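Long-range contacts in N-acetylglucosaminidase (Paenibacillus barengoltzii, PDB 6INX), which probably hydrolyses N-acetylglucosamine-containing glycans, as a glycoside hydrolase of family 18: residues Ala8-Asp13 with Gly320-Glu325; Leu66-Gly71 with Asp107-Tyr112; Thr184-Gly189 with Gly196-Leu201; Ile232-Tyr237 with Ser299-Met304. One frame throughout, in Å; residues are numbered along the deposited sequence.

Contact 1. Residues Ala8-Asp13 with Gly320-Glu325; sequences AGYVSD and GVMFWE
Tyr10 and Trp324 lean against each other obliquely, their ring planes 49° apart and Tyr10 CB 3.5 Å from Trp324 CE3. At the edge of the Tyr10 ring, near its plane, Met322 SD stands 3.8 Å from Tyr10 CE2, a Met-aromatic contact; Phe323 O meets the same ring in plane. On the other face of the sheet the Phe323 ring lies over Gly9, whose CA is 3.6 Å from the ring centroid in a CH-pi contact. Phe323 CG sits between its own backbone N and carbonyl carbon (chi1 64°), which brings the ring to the neighbouring strand, where a CB on Gly9 would collide with CZ. Past the paired strands, Glu325 bends at its second torsion and its OE2 accepts Ser12 N at 2.9 Å, almost straight, from the anti side of the carboxylate. His15 also bonds OE2, and Gly327 N holds OE1. A leucine in place of Glu325 would probably leave Ser12 N and His15 without this acceptor. Behind the side chains run the backbone hydrogen bonds of parallel strands: Ala8 N to Val321 O (3.0 Å), Phe323 N to Ala8 O (2.9 Å) and Tyr10 N to Phe323 O (2.9 Å). Farther out, the Tyr10 hydroxyl is hydrogen-bonded to Asp107, and helix 333-341 packs on Phe323. Strands 6-12 and 320-324 are the first and last of the TIM barrel, and their pairing closes it; the cis peptide between Trp324 and Glu325 is a recurrent family 18 feature, and this tryptophan probably floors the substrate cleft, as in relatives.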
loop_
_atom_site.group_PDB
_atom_site.type_symbol
_atom_site.label_atom_id
_atom_site.label_comp_id
_atom_site.label_asym_id
_atom_site.label_seq_id
_atom_site.Cartn_x
_atom_site.Cartn_y
_atom_site.Cartn_z
ATOM N N ALA A 8 26.633 -1.712 8.601
ATOM C CA ALA A 8 26.762 -2.754 7.591
ATOM C C ALA A 8 26.576 -2.154 6.206
ATOM O O ALA A 8 25.581 -1.475 5.944
ATOM C CB ALA A 8 25.750 -3.873 7.832
ATOM N N GLY A 9 27.536 -2.385 5.334
ATOM C CA GLY A 9 27.448 -1.850 3.993
ATOM C C GLY A 9 27.339 -2.934 2.940
ATOM O O GLY A 9 28.135 -3.880 2.933
ATOM N N TYR A 10 26.356 -2.817 2.052
ATOM C CA TYR A 10 26.370 -3.616 0.835
ATOM C C TYR A 10 27.455 -3.103 -0.099
ATOM O O TYR A 10 27.561 -1.895 -0.344
ATOM C CB TYR A 10 25.001 -3.582 0.149
ATOM C CG TYR A 10 24.030 -4.558 0.778
ATOM C CD1 TYR A 10 23.966 -5.882 0.352
ATOM C CD2 TYR A 10 23.214 -4.163 1.829
ATOM C CE1 TYR A 10 23.093 -6.790 0.958
ATOM C CE2 TYR A 10 22.341 -5.050 2.435
ATOM C CZ TYR A 10 22.287 -6.364 1.993
ATOM O OH TYR A 10 21.416 -7.244 2.619
ATOM N N VAL A 11 28.307 -4.014 -0.559
ATOM C CA VAL A 11 29.362 -3.698 -1.513
ATOM C C VAL A 11 29.266 -4.708 -2.644
ATOM O O VAL A 11 29.385 -5.916 -2.410
ATOM C CB VAL A 11 30.752 -3.775 -0.865
ATOM C CG1 VAL A 11 31.816 -3.327 -1.868
ATOM C CG2 VAL A 11 30.795 -2.934 0.406
ATOM N N SER A 12 29.050 -4.224 -3.865
ATOM C CA SER A 12 29.097 -5.129 -5.007
ATOM C C SER A 12 30.492 -5.734 -5.137
ATOM O O SER A 12 31.495 -5.124 -4.760
ATOM C CB SER A 12 28.723 -4.392 -6.291
ATOM O OG SER A 12 29.788 -3.578 -6.732
ATOM N N ASP A 13 30.552 -6.970 -5.641
ATOM C CA ASP A 13 31.849 -7.611 -5.851
ATOM C C ASP A 13 32.762 -6.725 -6.690
ATOM O O ASP A 13 33.971 -6.641 -6.440
ATOM C CB ASP A 13 31.644 -8.979 -6.512
ATOM C CG ASP A 13 32.925 -9.551 -7.106
ATOM O OD1 ASP A 13 33.875 -9.833 -6.347
ATOM O OD2 ASP A 13 32.975 -9.722 -8.343
ATOM N N GLY A 320 21.379 -1.544 14.667
ATOM C CA GLY A 320 22.238 -0.695 13.860
ATOM C C GLY A 320 21.591 -0.387 12.519
ATOM O O GLY A 320 20.371 -0.424 12.384
ATOM N N VAL A 321 22.444 -0.060 11.548
ATOM C CA VAL A 321 22.020 0.437 10.241
ATOM C C VAL A 321 22.827 -0.266 9.160
ATOM O O VAL A 321 24.026 -0.515 9.329
ATOM C CB VAL A 321 22.212 1.965 10.125
ATOM C CG1 VAL A 321 21.746 2.469 8.744
ATOM C CG2 VAL A 321 21.489 2.691 11.253
ATOM N N MET A 322 22.167 -0.578 8.044
ATOM C CA MET A 322 22.842 -1.027 6.837
ATOM C C MET A 322 22.522 -0.077 5.691
ATOM O O MET A 322 21.544 0.681 5.740
ATOM C CB MET A 322 22.471 -2.475 6.478
ATOM C CG MET A 322 21.008 -2.679 6.167
ATOM S SD MET A 322 20.644 -2.290 4.448
ATOM C CE MET A 322 19.032 -3.075 4.312
ATOM N N PHE A 323 23.344 -0.119 4.645
ATOM C CA PHE A 323 23.114 0.751 3.500
ATOM C C PHE A 323 23.322 0.033 2.173
ATOM O O PHE A 323 24.142 -0.882 2.051
ATOM C CB PHE A 323 23.958 2.034 3.563
ATOM C CG PHE A 323 25.445 1.808 3.495
ATOM C CD1 PHE A 323 26.094 1.688 2.272
ATOM C CD2 PHE A 323 26.204 1.769 4.657
ATOM C CE1 PHE A 323 27.475 1.501 2.214
ATOM C CE2 PHE A 323 27.577 1.594 4.604
ATOM C CZ PHE A 323 28.212 1.465 3.382
ATOM N N TRP A 324 22.554 0.469 1.181
ATOM C CA TRP A 324 22.737 0.100 -0.219
ATOM C C TRP A 324 23.022 1.391 -0.969
ATOM O O TRP A 324 22.197 2.311 -0.922
ATOM C CB TRP A 324 21.458 -0.524 -0.797
ATOM C CG TRP A 324 21.647 -0.870 -2.248
ATOM C CD1 TRP A 324 21.502 -0.039 -3.327
ATOM C CD2 TRP A 324 22.108 -2.119 -2.766
ATOM N NE1 TRP A 324 21.815 -0.710 -4.480
ATOM C CE2 TRP A 324 22.196 -1.987 -4.164
ATOM C CE3 TRP A 324 22.445 -3.339 -2.180
ATOM C CZ2 TRP A 324 22.607 -3.032 -4.987
ATOM C CZ3 TRP A 324 22.848 -4.372 -2.993
ATOM C CH2 TRP A 324 22.932 -4.211 -4.384
ATOM N N GLU A 325 24.166 1.489 -1.658
ATOM C CA GLU A 325 25.270 0.529 -1.737
ATOM C C GLU A 325 26.558 1.377 -1.788
ATOM O O GLU A 325 26.512 2.548 -2.172
ATOM C CB GLU A 325 25.126 -0.316 -3.009
ATOM C CG GLU A 325 26.224 -1.367 -3.243
ATOM C CD GLU A 325 27.384 -0.821 -4.063
ATOM O OE1 GLU A 325 27.202 0.217 -4.730
ATOM O OE2 GLU A 325 28.487 -1.417 -4.045
#

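Contact 2. Residues Leu66-Gly71 with Asp107-Tyr112; sequences LLSVGG and DLDWEY
Leu66 CB packs beside Asp107 CB where two neighbouring parallel strands of the TIM barrel carry the family 18 signatures SxGG (Ser68 to Gly71) and DxDxE (Asp107 to Glu111). Leu67 O takes Asp107 N at 2.8 Å, with the donor above the carbonyl plane. Ser68 turns its OG anti to the backbone N (chi1 -174°), and its hydroxyl donates to Asp107 OD2 at 3.0 Å, on the anti side of the carboxylate; that oxygen also bonds the Tyr10 hydroxyl, while Thr155 bonds OD1, so this buried acid is gripped from several directions. Val69 uses both backbone groups, N to Asp107 O and O to Asp109 N, and on the opposite face of the sheet its CB rests 4.2 Å from Leu108 CD1, under helix 126-148. A side chain on Gly70 would run into Asp109 O. Gly71 N donates to that same oxygen at 3.0 Å, and Gly71 CA faces the carboxylates of Asp109 and Glu111. The glutamate of this motif is the general acid in family 18, a role consistent with the place of Glu111. One water joins the two backbones, lying 2.8 Å from Gly71 O and accepting from Glu111 N at 3.0 Å.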
loop_
_atom_site.group_PDB
_atom_site.type_symbol
_atom_site.label_atom_id
_atom_site.label_comp_id
_atom_site.label_asym_id
_atom_site.label_seq_id
_atom_site.Cartn_x
_atom_site.Cartn_y
_atom_site.Cartn_z
ATOM N N LEU A 66 30.069 -10.917 4.920
ATOM C CA LEU A 66 29.018 -11.848 4.531
ATOM C C LEU A 66 28.867 -11.883 3.015
ATOM O O LEU A 66 29.086 -10.881 2.321
ATOM C CB LEU A 66 27.676 -11.434 5.146
ATOM C CG LEU A 66 27.709 -11.193 6.660
ATOM C CD1 LEU A 66 26.358 -10.684 7.153
ATOM C CD2 LEU A 66 28.128 -12.457 7.399
ATOM N N LEU A 67 28.491 -13.046 2.498
ATOM C CA LEU A 67 28.100 -13.150 1.098
ATOM C C LEU A 67 26.590 -12.989 1.025
ATOM O O LEU A 67 25.854 -13.799 1.602
ATOM C CB LEU A 67 28.491 -14.513 0.535
ATOM C CG LEU A 67 27.984 -14.785 -0.890
ATOM C CD1 LEU A 67 28.661 -13.882 -1.928
ATOM C CD2 LEU A 67 28.192 -16.262 -1.244
ATOM N N SER A 68 26.125 -11.947 0.341
ATOM C CA SER A 68 24.694 -11.783 0.143
ATOM C C SER A 68 24.277 -12.593 -1.073
ATOM O O SER A 68 24.930 -12.538 -2.116
ATOM C CB SER A 68 24.334 -10.316 -0.056
ATOM O OG SER A 68 22.926 -10.153 -0.112
ATOM N N VAL A 69 23.195 -13.350 -0.940
ATOM C CA VAL A 69 22.748 -14.276 -1.977
ATOM C C VAL A 69 21.361 -13.840 -2.404
ATOM O O VAL A 69 20.439 -13.825 -1.585
ATOM C CB VAL A 69 22.719 -15.717 -1.450
ATOM C CG1 VAL A 69 22.172 -16.664 -2.519
ATOM C CG2 VAL A 69 24.121 -16.158 -1.026
ATOM N N GLY A 70 21.210 -13.504 -3.683
ATOM C CA GLY A 70 19.907 -13.136 -4.200
ATOM C C GLY A 70 19.888 -11.739 -4.768
ATOM O O GLY A 70 20.666 -11.425 -5.673
ATOM N N GLY A 71 19.006 -10.890 -4.241
ATOM C CA GLY A 71 18.767 -9.575 -4.798
ATOM C C GLY A 71 17.508 -9.564 -5.643
ATOM O O GLY A 71 16.921 -10.601 -5.960
ATOM N N ASP A 107 24.254 -13.810 3.949
ATOM C CA ASP A 107 23.075 -12.964 4.085
ATOM C C ASP A 107 22.118 -13.372 2.968
ATOM O O ASP A 107 22.416 -13.157 1.790
ATOM C CB ASP A 107 23.470 -11.493 3.947
ATOM C CG ASP A 107 22.265 -10.577 3.824
ATOM O OD1 ASP A 107 21.411 -10.608 4.734
ATOM O OD2 ASP A 107 22.182 -9.841 2.819
ATOM N N LEU A 108 20.967 -13.935 3.316
ATOM C CA LEU A 108 20.017 -14.380 2.301
ATOM C C LEU A 108 19.083 -13.240 1.920
ATOM O O LEU A 108 18.409 -12.669 2.784
ATOM C CB LEU A 108 19.193 -15.556 2.813
ATOM C CG LEU A 108 18.738 -16.492 1.697
ATOM C CD1 LEU A 108 19.910 -17.330 1.209
ATOM C CD2 LEU A 108 17.604 -17.381 2.183
ATOM N N ASP A 109 19.025 -12.934 0.618
ATOM C CA ASP A 109 18.231 -11.818 0.110
ATOM C C ASP A 109 17.215 -12.322 -0.916
ATOM O O ASP A 109 17.253 -11.934 -2.086
ATOM C CB ASP A 109 19.178 -10.785 -0.515
ATOM C CG ASP A 109 18.496 -9.493 -0.864
ATOM O OD1 ASP A 109 17.356 -9.276 -0.409
ATOM O OD2 ASP A 109 19.113 -8.680 -1.587
ATOM N N TRP A 110 16.319 -13.203 -0.488
ATOM C CA TRP A 110 15.213 -13.685 -1.310
ATOM C C TRP A 110 14.103 -12.637 -1.282
ATOM O O TRP A 110 13.581 -12.301 -0.217
ATOM C CB TRP A 110 14.735 -15.009 -0.704
ATOM C CG TRP A 110 13.504 -15.663 -1.302
ATOM C CD1 TRP A 110 12.754 -15.240 -2.365
ATOM C CD2 TRP A 110 12.902 -16.877 -0.850
ATOM N NE1 TRP A 110 11.714 -16.117 -2.594
ATOM C CE2 TRP A 110 11.784 -17.132 -1.677
ATOM C CE3 TRP A 110 13.205 -17.783 0.169
ATOM C CZ2 TRP A 110 10.973 -18.247 -1.510
ATOM C CZ3 TRP A 110 12.409 -18.900 0.320
ATOM C CH2 TRP A 110 11.290 -19.113 -0.501
ATOM N N GLU A 111 13.754 -12.101 -2.448
ATOM C CA GLU A 111 12.802 -10.995 -2.518
ATOM C C GLU A 111 11.604 -11.419 -3.359
ATOM O O GLU A 111 11.594 -11.182 -4.566
ATOM C CB GLU A 111 13.511 -9.753 -3.097
ATOM C CG GLU A 111 14.708 -9.326 -2.239
ATOM C CD GLU A 111 15.376 -8.035 -2.703
ATOM O OE1 GLU A 111 14.797 -7.305 -3.521
ATOM O OE2 GLU A 111 16.499 -7.749 -2.229
ATOM N N TYR A 112 10.601 -12.058 -2.753
ATOM C CA TYR A 112 10.492 -12.343 -1.318
ATOM C C TYR A 112 9.684 -13.638 -1.205
ATOM O O TYR A 112 8.933 -13.963 -2.124
ATOM C CB TYR A 112 9.688 -11.247 -0.595
ATOM C CG TYR A 112 10.040 -9.817 -0.956
ATOM C CD1 TYR A 112 11.045 -9.129 -0.277
ATOM C CD2 TYR A 112 9.352 -9.151 -1.968
ATOM C CE1 TYR A 112 11.364 -7.806 -0.617
ATOM C CE2 TYR A 112 9.658 -7.855 -2.303
ATOM C CZ TYR A 112 10.650 -7.186 -1.629
ATOM O OH TYR A 112 10.934 -5.884 -2.003
HETATM O O HOH W 1 15.397 -12.719 -4.910
HETATM O O HOH W 2 13.641 -11.168 -6.432
#

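Contact 3. Residues Thr184-Gly189 with Gly196-Leu201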
loop_
_atom_site.group_PDB
_atom_site.type_symbol
_atom_site.label_atom_id
_atom_site.label_comp_id
_atom_site.label_asym_id
_atom_site.label_seq_id
_atom_site.Cartn_x
_atom_site.Cartn_y
_atom_site.Cartn_z
ATOM N N THR A 184 14.489 -0.811 4.522
ATOM C CA THR A 184 13.667 0.400 4.636
ATOM C C THR A 184 14.092 1.438 3.588
ATOM O O THR A 184 14.445 2.585 3.879
ATOM C CB THR A 184 13.658 0.947 6.063
ATOM O OG1 THR A 184 14.999 1.201 6.506
ATOM C CG2 THR A 184 12.987 -0.034 7.016
ATOM N N TYR A 185 14.046 0.988 2.337
ATOM C CA TYR A 185 14.289 1.795 1.155
ATOM C C TYR A 185 13.509 1.145 0.022
ATOM O O TYR A 185 13.034 0.012 0.146
ATOM C CB TYR A 185 15.788 1.973 0.839
ATOM C CG TYR A 185 16.668 0.746 0.928
ATOM C CD1 TYR A 185 16.586 -0.266 -0.011
ATOM C CD2 TYR A 185 17.604 0.613 1.951
ATOM C CE1 TYR A 185 17.411 -1.382 0.061
ATOM C CE2 TYR A 185 18.444 -0.499 2.023
ATOM C CZ TYR A 185 18.328 -1.491 1.082
ATOM O OH TYR A 185 19.142 -2.604 1.133
ATOM N N ASP A 186 13.367 1.872 -1.089
ATOM C CA ASP A 186 12.418 1.487 -2.150
ATOM C C ASP A 186 11.020 1.248 -1.579
ATOM O O ASP A 186 10.240 0.468 -2.135
ATOM C CB ASP A 186 12.852 0.244 -2.943
ATOM C CG ASP A 186 14.216 0.377 -3.559
ATOM O OD1 ASP A 186 14.619 1.502 -3.904
ATOM O OD2 ASP A 186 14.885 -0.675 -3.704
ATOM N N MET A 187 10.695 1.896 -0.454
ATOM C CA MET A 187 9.403 1.638 0.182
ATOM C C MET A 187 8.259 2.210 -0.631
ATOM O O MET A 187 7.118 1.738 -0.509
ATOM C CB MET A 187 9.370 2.189 1.609
ATOM C CG MET A 187 10.248 1.372 2.571
ATOM S SD MET A 187 10.135 1.841 4.306
ATOM C CE MET A 187 10.986 3.426 4.263
ATOM N N ARG A 188 8.560 3.225 -1.432
ATOM C CA ARG A 188 7.724 3.737 -2.504
ATOM C C ARG A 188 8.629 3.799 -3.719
ATOM O O ARG A 188 9.725 4.360 -3.644
ATOM C CB ARG A 188 7.228 5.139 -2.163
ATOM C CG ARG A 188 6.362 5.144 -0.914
ATOM C CD ARG A 188 6.145 6.557 -0.361
ATOM N NE ARG A 188 5.313 6.473 0.834
ATOM C CZ ARG A 188 5.723 6.045 2.029
ATOM N NH1 ARG A 188 6.980 5.656 2.216
ATOM N NH2 ARG A 188 4.863 5.969 3.038
ATOM N N GLY A 189 8.196 3.196 -4.817
ATOM C CA GLY A 189 9.073 3.070 -5.962
ATOM C C GLY A 189 8.355 2.552 -7.189
ATOM O O GLY A 189 7.376 3.153 -7.634
ATOM N N GLY A 196 6.347 10.042 -3.132
ATOM C CA GLY A 196 6.528 10.019 -1.696
ATOM C C GLY A 196 7.964 9.661 -1.377
ATOM O O GLY A 196 8.798 9.530 -2.268
ATOM N N HIS A 197 8.227 9.497 -0.089
ATOM C CA HIS A 197 9.586 9.238 0.368
ATOM C C HIS A 197 9.885 7.749 0.283
ATOM O O HIS A 197 9.128 6.933 0.812
ATOM C CB HIS A 197 9.696 9.673 1.824
ATOM C CG HIS A 197 9.372 11.117 2.047
ATOM N ND1 HIS A 197 10.047 12.134 1.409
ATOM C CD2 HIS A 197 8.440 11.712 2.829
ATOM C CE1 HIS A 197 9.549 13.298 1.792
ATOM N NE2 HIS A 197 8.574 13.069 2.656
ATOM N N HIS A 198 11.019 7.390 -0.322
ATOM C CA HIS A 198 11.321 5.971 -0.488
ATOM C C HIS A 198 12.035 5.363 0.708
ATOM O O HIS A 198 12.048 4.136 0.850
ATOM C CB HIS A 198 12.019 5.705 -1.839
ATOM C CG HIS A 198 13.520 5.736 -1.800
ATOM N ND1 HIS A 198 14.283 4.595 -1.681
ATOM C CD2 HIS A 198 14.395 6.754 -1.987
ATOM C CE1 HIS A 198 15.564 4.913 -1.740
ATOM N NE2 HIS A 198 15.660 6.218 -1.923
ATOM N N THR A 199 12.607 6.192 1.577
ATOM C CA THR A 199 13.432 5.699 2.668
ATOM C C THR A 199 13.207 6.546 3.925
ATOM O O THR A 199 14.135 6.853 4.678
ATOM C CB THR A 199 14.886 5.549 2.204
ATOM O OG1 THR A 199 15.664 4.859 3.189
ATOM C CG2 THR A 199 15.527 6.894 1.837
ATOM N N ASN A 200 11.943 6.880 4.182
ATOM C CA ASN A 200 11.585 7.825 5.235
ATOM C C ASN A 200 11.593 7.201 6.626
ATOM O O ASN A 200 11.042 6.120 6.850
ATOM C CB ASN A 200 10.193 8.414 4.977
ATOM C CG ASN A 200 9.108 7.346 4.758
ATOM O OD1 ASN A 200 9.298 6.374 4.003
ATOM N ND2 ASN A 200 7.946 7.542 5.399
ATOM N N LEU A 201 12.184 7.931 7.576
ATOM C CA LEU A 201 12.174 7.501 8.965
ATOM C C LEU A 201 10.752 7.387 9.516
ATOM O O LEU A 201 10.397 6.375 10.128
ATOM C CB LEU A 201 13.022 8.463 9.805
ATOM C CG LEU A 201 13.104 8.090 11.282
ATOM C CD1 LEU A 201 13.641 6.674 11.442
ATOM C CD2 LEU A 201 13.990 9.084 12.027
#
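His198 gives the segment 184-189 two acceptors, one in its ring and one in its backbone. Asp186 N donates to His198 ND1 at 2.9 Å, within 4° of the ring plane, and Met187 N donates to His198 O at 2.9 Å on a carbonyl lone pair. The Asp186 carboxylate lies alongside the imidazole, but its OD1 is taken by Tyr237 OH and Arg239. A hydroxyl supplies the third bond: Thr199 OG1, anti to the backbone N (chi1 -170°), donates to Thr184 O at 2.7 Å in the carbonyl plane. Segment 184-189 follows barrel strand 179-183; Met183, at the strand's end, begins the family 18 MxYD motif that ends at Asp186, and the motif's tyrosine and aspartate line the catalytic cleft in relatives. Arg188 runs extended past Gly196 and His197, its CD 3.7 Å from Gly196 CA, and NH1 bonds His197 O at 2.9 Å, tilted from the guanidinium plane. Asn200, whose ND2 bonds Tyr202 O, crosses at about a right angle, its amide steep to the guanidinium. Asp207 forms a salt bridge with NE, and Phe209 and Ile211 carbonyls hold NH2. A methionine instead of Arg188 is likely to leave Asp207 without this countercharge and His197 O without this donor. Met187 CE, brought round by a bend at its last torsion, lies against Asn200 OD1 (3.4 Å) and Thr199 CA. Arg188 O, buried 3.2 Å from His198 CB, has no hydrogen-bond partner.

Contact 4. Residues Ile232-Tyr237 with Ser299-Met304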
loop_
_atom_site.group_PDB
_atom_site.type_symbol
_atom_site.label_atom_id
_atom_site.label_comp_id
_atom_site.label_asym_id
_atom_site.label_seq_id
_atom_site.Cartn_x
_atom_site.Cartn_y
_atom_site.Cartn_z
ATOM N N ILE A 232 18.180 -1.361 10.554
ATOM C CA ILE A 232 17.366 -0.602 9.597
ATOM C C ILE A 232 18.184 -0.204 8.378
ATOM O O ILE A 232 19.403 -0.389 8.352
ATOM C CB ILE A 232 16.676 0.617 10.238
ATOM C CG1 ILE A 232 17.721 1.633 10.719
ATOM C CG2 ILE A 232 15.767 0.170 11.369
ATOM C CD1 ILE A 232 17.143 3.019 11.044
ATOM N N GLY A 233 17.529 0.331 7.356
ATOM C CA GLY A 233 18.160 0.589 6.069
ATOM C C GLY A 233 18.256 2.059 5.710
ATOM O O GLY A 233 17.312 2.832 5.936
ATOM N N ALA A 234 19.392 2.423 5.112
ATOM C CA ALA A 234 19.644 3.724 4.511
ATOM C C ALA A 234 20.010 3.527 3.051
ATOM O O ALA A 234 20.648 2.536 2.678
ATOM C CB ALA A 234 20.806 4.456 5.201
ATOM N N ALA A 235 19.615 4.481 2.223
ATOM C CA ALA A 235 19.801 4.385 0.786
ATOM C C ALA A 235 20.757 5.475 0.338
ATOM O O ALA A 235 20.543 6.651 0.640
ATOM C CB ALA A 235 18.466 4.541 0.059
ATOM N N PHE A 236 21.795 5.084 -0.399
ATOM C CA PHE A 236 22.724 6.031 -1.010
ATOM C C PHE A 236 22.301 6.432 -2.424
ATOM O O PHE A 236 23.150 6.800 -3.249
ATOM C CB PHE A 236 24.146 5.452 -1.018
ATOM C CG PHE A 236 24.805 5.351 0.339
ATOM C CD1 PHE A 236 24.122 5.588 1.522
ATOM C CD2 PHE A 236 26.144 4.982 0.416
ATOM C CE1 PHE A 236 24.770 5.482 2.754
ATOM C CE2 PHE A 236 26.789 4.879 1.641
ATOM C CZ PHE A 236 26.109 5.117 2.799
ATOM N N TYR A 237 21.002 6.391 -2.720
ATOM C CA TYR A 237 20.490 6.667 -4.061
ATOM C C TYR A 237 19.040 7.106 -3.912
ATOM O O TYR A 237 18.435 6.966 -2.843
ATOM C CB TYR A 237 20.570 5.416 -4.960
ATOM C CG TYR A 237 19.629 4.361 -4.442
ATOM C CD1 TYR A 237 20.008 3.531 -3.403
ATOM C CD2 TYR A 237 18.323 4.256 -4.930
ATOM C CE1 TYR A 237 19.138 2.600 -2.864
ATOM C CE2 TYR A 237 17.450 3.323 -4.408
ATOM C CZ TYR A 237 17.864 2.506 -3.375
ATOM O OH TYR A 237 16.996 1.599 -2.840
ATOM N N SER A 299 13.253 11.559 -4.269
ATOM C CA SER A 299 13.325 11.209 -2.856
ATOM C C SER A 299 14.677 10.563 -2.575
ATOM O O SER A 299 15.124 9.710 -3.340
ATOM C CB SER A 299 12.238 10.177 -2.534
ATOM O OG SER A 299 12.482 9.582 -1.283
ATOM N N TYR A 300 15.311 10.922 -1.456
ATOM C CA TYR A 300 16.648 10.397 -1.176
ATOM C C TYR A 300 16.931 10.472 0.320
ATOM O O TYR A 300 16.127 10.988 1.089
ATOM C CB TYR A 300 17.707 11.135 -2.018
ATOM C CG TYR A 300 17.956 12.580 -1.643
ATOM C CD1 TYR A 300 16.974 13.545 -1.812
ATOM C CD2 TYR A 300 19.190 12.985 -1.141
ATOM C CE1 TYR A 300 17.201 14.873 -1.481
ATOM C CE2 TYR A 300 19.430 14.324 -0.810
ATOM C CZ TYR A 300 18.431 15.256 -0.987
ATOM O OH TYR A 300 18.658 16.584 -0.661
ATOM N N ASP A 301 18.090 9.924 0.714
ATOM C CA ASP A 301 18.656 10.038 2.057
ATOM C C ASP A 301 19.854 10.981 1.993
ATOM O O ASP A 301 20.603 10.988 1.005
ATOM C CB ASP A 301 19.204 8.669 2.520
ATOM C CG ASP A 301 18.398 8.031 3.661
ATOM O OD1 ASP A 301 17.602 8.715 4.341
ATOM O OD2 ASP A 301 18.577 6.806 3.882
ATOM N N ASP A 302 20.035 11.786 3.040
ATOM C CA ASP A 302 21.251 12.594 3.114
ATOM C C ASP A 302 21.866 12.511 4.505
ATOM O O ASP A 302 21.436 11.694 5.320
ATOM C CB ASP A 302 20.996 14.041 2.652
ATOM C CG ASP A 302 20.073 14.826 3.577
ATOM O OD1 ASP A 302 19.650 14.311 4.627
ATOM O OD2 ASP A 302 19.773 15.991 3.251
ATOM N N GLU A 303 22.872 13.344 4.798
ATOM C CA GLU A 303 23.469 13.293 6.131
ATOM C C GLU A 303 22.457 13.648 7.216
ATOM O O GLU A 303 22.538 13.129 8.337
ATOM C CB GLU A 303 24.688 14.221 6.207
ATOM C CG GLU A 303 25.774 13.911 5.181
ATOM C CD GLU A 303 25.642 14.729 3.905
ATOM O OE1 GLU A 303 24.517 14.864 3.367
ATOM O OE2 GLU A 303 26.670 15.254 3.439
ATOM N N MET A 304 21.486 14.505 6.895
ATOM C CA MET A 304 20.486 14.934 7.872
ATOM C C MET A 304 19.532 13.790 8.225
ATOM O O MET A 304 19.303 13.493 9.403
ATOM C CB MET A 304 19.727 16.137 7.304
ATOM C CG MET A 304 18.867 16.934 8.270
ATOM S SD MET A 304 18.210 18.428 7.471
ATOM C CE MET A 304 19.679 19.450 7.372
HETATM O O HOH W 3 20.483 9.077 -0.966
#
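At the junction of the TIM barrel with the antiparallel sheet inserted after strand 230-235, Ala234 and Ala235 meet Asp301, in the turn that leads into helix 303-316. The one direct hydrogen bond runs from Ala235 N to Asp301 OD2, 3.0 Å long with 163° at the hydrogen; OD2 receives it on the anti side, only 16° out of the carboxylate plane. The same oxygen comes 3.5 Å from Ala234 CB. Asp301 CB lies 3.1 Å from Ala235 O. That carbonyl faces a water that bridges the segments, lying 2.9 Å from Ala235 O and accepting from Asp301 N at 3.0 Å. Lys309, which also bonds Gly233 O, forms a salt bridge with OD2 and would probably offset the buried charge, while Ser305 OG holds OD1 and helps fix the rotation of the group. The next residue, Asp302, is the N-cap of helix 303-316, and its OD2 forms a salt bridge with Arg280. The contact thus sits between barrel strand 230-235, the start of helix 303-316 and the inserted strands 237-241 and 297-299, and Phe236, next along the chain, stacks on Phe323 and touches helix 333-341.

From the N terminus, segment 8-13 opens contact 1, which closes only at 320-325 and so encloses the other three. Within that long loop, contact 2 pairs strands 64-70 and 105-109 across a short, mostly helical excursion; contact 3 then closes a small loop after strand 179-183, and contact 4 spans the inserted antiparallel sheet. These three follow in series, none crossing another. Contact 1 touches all of them: contact 2 through Tyr10, contact 3 through Met322 and Trp324 against Tyr185, and contact 4 through backbone pairing of strand 320-324 with 230-235. Contacts 3 and 4 meet through Ser299 and Tyr237, whereas contacts 2 and 4 stay about 9 Å apart at their nearest atoms.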